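Local atomic coordinates of mevalonate diphosphate decarboxylase (Legionella pneumophila, PDB entry 3LTO), a protein that probably catalyses the ATP-dependent decarboxylation of mevalonate 5-diphosphate to isopentenyl diphosphate. Residues D241-F246 with S254-N259. Residues are numbered along the deposited sequence; the frame is centred on the assembly and turned at random.
Sequences DMHQLF and SYITDN
H243 and F246, on the last turns of helix 228-247, form a buried aromatic cluster with Y255 from the loop that leads into helix 258-274, and I256 packs alongside, inside the C-terminal domain of this GHMP-type fold. Y255 presents its ring edge to one face of F246 in an offset edge-to-face pair: the ring centroids lie 5.3 Å apart and the planes stand at 88°. The touching edge is the CD2-CE2 side of the tyrosine, with Y255 CE2 3.7 Å from F246 CE2 and displaced toward the rim of the phenylalanine. The opposite face of F246 looks onto the backbone O of M242, one turn back in its own helix. H243 rests against the same tyrosine obliquely, its CE1 3.8 Å from Y255 CD2. The contact joins the end of helix 228-247 to the loop before helix 258-274, whose N-cap is T257. I256 supplies the aliphatic part: its extended chain (chi2 166°) brings CD1 to 3.7 Å from H243 ND1, while the far nitrogen of that imidazole, NE2, gives a weak hydrogen bond to D283 O. S254 OG donates to I256 O at 2.8 Å, in the carbonyl plane and on a lone pair. At the far end of the tyrosine, the hydroxyl of the buried Y255 hydrogen-bonds I190 O, and A195 of helix 192-198 packs on both Y255 and F246.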
loop_
_atom_site.group_PDB
_atom_site.type_symbol
_atom_site.label_atom_id
_atom_site.label_comp_id
_atom_site.label_asym_id
_atom_site.label_seq_id
_atom_site.Cartn_x
_atom_site.Cartn_y
_atom_site.Cartn_z
ATOM N N ASP A 241 -26.459 0.531 1.508
ATOM C CA ASP A 241 -25.778 0.133 2.739
ATOM C C ASP A 241 -25.281 1.401 3.411
ATOM O O ASP A 241 -25.610 1.694 4.563
ATOM C CB ASP A 241 -24.581 -0.759 2.403
ATOM C CG ASP A 241 -23.857 -1.272 3.640
ATOM O OD1 ASP A 241 -24.127 -0.793 4.760
ATOM O OD2 ASP A 241 -23.004 -2.162 3.488
HETATM N N MSE A 242 -24.489 2.164 2.666
HETATM C CA MSE A 242 -23.942 3.400 3.194
HETATM C C MSE A 242 -25.031 4.321 3.715
HETATM O O MSE A 242 -24.943 4.798 4.839
HETATM C CB MSE A 242 -23.122 4.136 2.130
HETATM C CG MSE A 242 -22.589 5.483 2.599
HETATM SE SE MSE A 242 -21.277 6.276 1.422
HETATM C CE MSE A 242 -22.439 7.011 0.106
ATOM N N HIS A 243 -26.058 4.574 2.908
ATOM C CA HIS A 243 -27.120 5.464 3.352
ATOM C C HIS A 243 -27.853 4.962 4.582
ATOM O O HIS A 243 -28.312 5.759 5.379
ATOM C CB HIS A 243 -28.085 5.770 2.197
ATOM C CG HIS A 243 -27.543 6.791 1.243
ATOM N ND1 HIS A 243 -27.915 8.117 1.282
ATOM C CD2 HIS A 243 -26.578 6.702 0.298
ATOM C CE1 HIS A 243 -27.203 8.801 0.405
ATOM N NE2 HIS A 243 -26.382 7.964 -0.205
ATOM N N GLN A 244 -27.948 3.650 4.753
ATOM C CA GLN A 244 -28.601 3.123 5.945
ATOM C C GLN A 244 -27.767 3.538 7.158
ATOM O O GLN A 244 -28.299 3.731 8.251
ATOM C CB GLN A 244 -28.710 1.594 5.892
ATOM C CG GLN A 244 -29.170 0.988 7.212
ATOM C CD GLN A 244 -29.580 -0.473 7.098
ATOM O OE1 GLN A 244 -30.751 -0.816 7.296
ATOM N NE2 GLN A 244 -28.619 -1.341 6.777
ATOM N N LEU A 245 -26.458 3.674 6.958
ATOM C CA LEU A 245 -25.558 4.081 8.036
ATOM C C LEU A 245 -25.949 5.460 8.556
ATOM O O LEU A 245 -25.976 5.692 9.759
ATOM C CB LEU A 245 -24.112 4.113 7.539
ATOM C CG LEU A 245 -23.123 3.006 7.928
ATOM C CD1 LEU A 245 -23.765 1.635 7.883
ATOM C CD2 LEU A 245 -21.927 3.088 6.981
ATOM N N PHE A 246 -26.260 6.373 7.644
ATOM C CA PHE A 246 -26.643 7.719 8.048
ATOM C C PHE A 246 -27.901 7.718 8.928
ATOM O O PHE A 246 -27.948 8.386 9.961
ATOM C CB PHE A 246 -26.894 8.613 6.819
ATOM C CG PHE A 246 -25.792 8.581 5.783
ATOM C CD1 PHE A 246 -24.458 8.617 6.156
ATOM C CD2 PHE A 246 -26.103 8.554 4.421
ATOM C CE1 PHE A 246 -23.440 8.626 5.190
ATOM C CE2 PHE A 246 -25.100 8.562 3.449
ATOM C CZ PHE A 246 -23.759 8.599 3.837
ATOM N N SER A 254 -30.896 11.762 6.798
ATOM C CA SER A 254 -30.990 11.092 5.515
ATOM C C SER A 254 -31.006 12.051 4.339
ATOM O O SER A 254 -31.654 13.095 4.395
ATOM C CB SER A 254 -32.254 10.228 5.490
ATOM O OG SER A 254 -32.457 9.642 4.220
ATOM N N TYR A 255 -30.277 11.692 3.282
ATOM C CA TYR A 255 -30.236 12.497 2.067
ATOM C C TYR A 255 -31.366 12.005 1.188
ATOM O O TYR A 255 -31.884 12.734 0.343
ATOM C CB TYR A 255 -28.915 12.301 1.326
ATOM C CG TYR A 255 -27.713 12.730 2.124
ATOM C CD1 TYR A 255 -27.452 14.082 2.351
ATOM C CD2 TYR A 255 -26.841 11.786 2.656
ATOM C CE1 TYR A 255 -26.349 14.481 3.087
ATOM C CE2 TYR A 255 -25.735 12.172 3.394
ATOM C CZ TYR A 255 -25.494 13.519 3.605
ATOM O OH TYR A 255 -24.403 13.895 4.331
ATOM N N ILE A 256 -31.734 10.746 1.392
ATOM C CA ILE A 256 -32.808 10.138 0.631
ATOM C C ILE A 256 -34.126 10.617 1.228
ATOM O O ILE A 256 -34.266 10.710 2.441
ATOM C CB ILE A 256 -32.729 8.593 0.701
ATOM C CG1 ILE A 256 -31.523 8.100 -0.107
ATOM C CG2 ILE A 256 -34.044 7.961 0.202
ATOM C CD1 ILE A 256 -31.151 6.645 0.169
ATOM N N THR A 257 -35.075 10.953 0.367
ATOM C CA THR A 257 -36.383 11.403 0.815
ATOM C C THR A 257 -37.418 10.640 0.015
ATOM O O THR A 257 -37.069 9.816 -0.832
ATOM C CB THR A 257 -36.615 12.894 0.526
ATOM O OG1 THR A 257 -36.736 13.077 -0.893
ATOM C CG2 THR A 257 -35.466 13.739 1.067
ATOM N N ASP A 258 -38.689 10.933 0.274
ATOM C CA ASP A 258 -39.776 10.289 -0.443
ATOM C C ASP A 258 -39.629 10.596 -1.930
ATOM O O ASP A 258 -39.960 9.775 -2.783
ATOM C CB ASP A 258 -41.130 10.786 0.083
ATOM C CG ASP A 258 -41.281 12.294 -0.011
ATOM O OD1 ASP A 258 -40.289 13.017 0.224
ATOM O OD2 ASP A 258 -42.404 12.757 -0.308
ATOM N N ASN A 259 -39.111 11.778 -2.242
ATOM C CA ASN A 259 -38.926 12.143 -3.638
ATOM C C ASN A 259 -37.894 11.198 -4.263
ATOM O O ASN A 259 -38.093 10.673 -5.364
ATOM C CB ASN A 259 -38.480 13.599 -3.744
ATOM C CG ASN A 259 -38.439 14.090 -5.175
ATOM O OD1 ASN A 259 -39.259 13.696 -5.998
ATOM N ND2 ASN A 259 -37.491 14.966 -5.477
#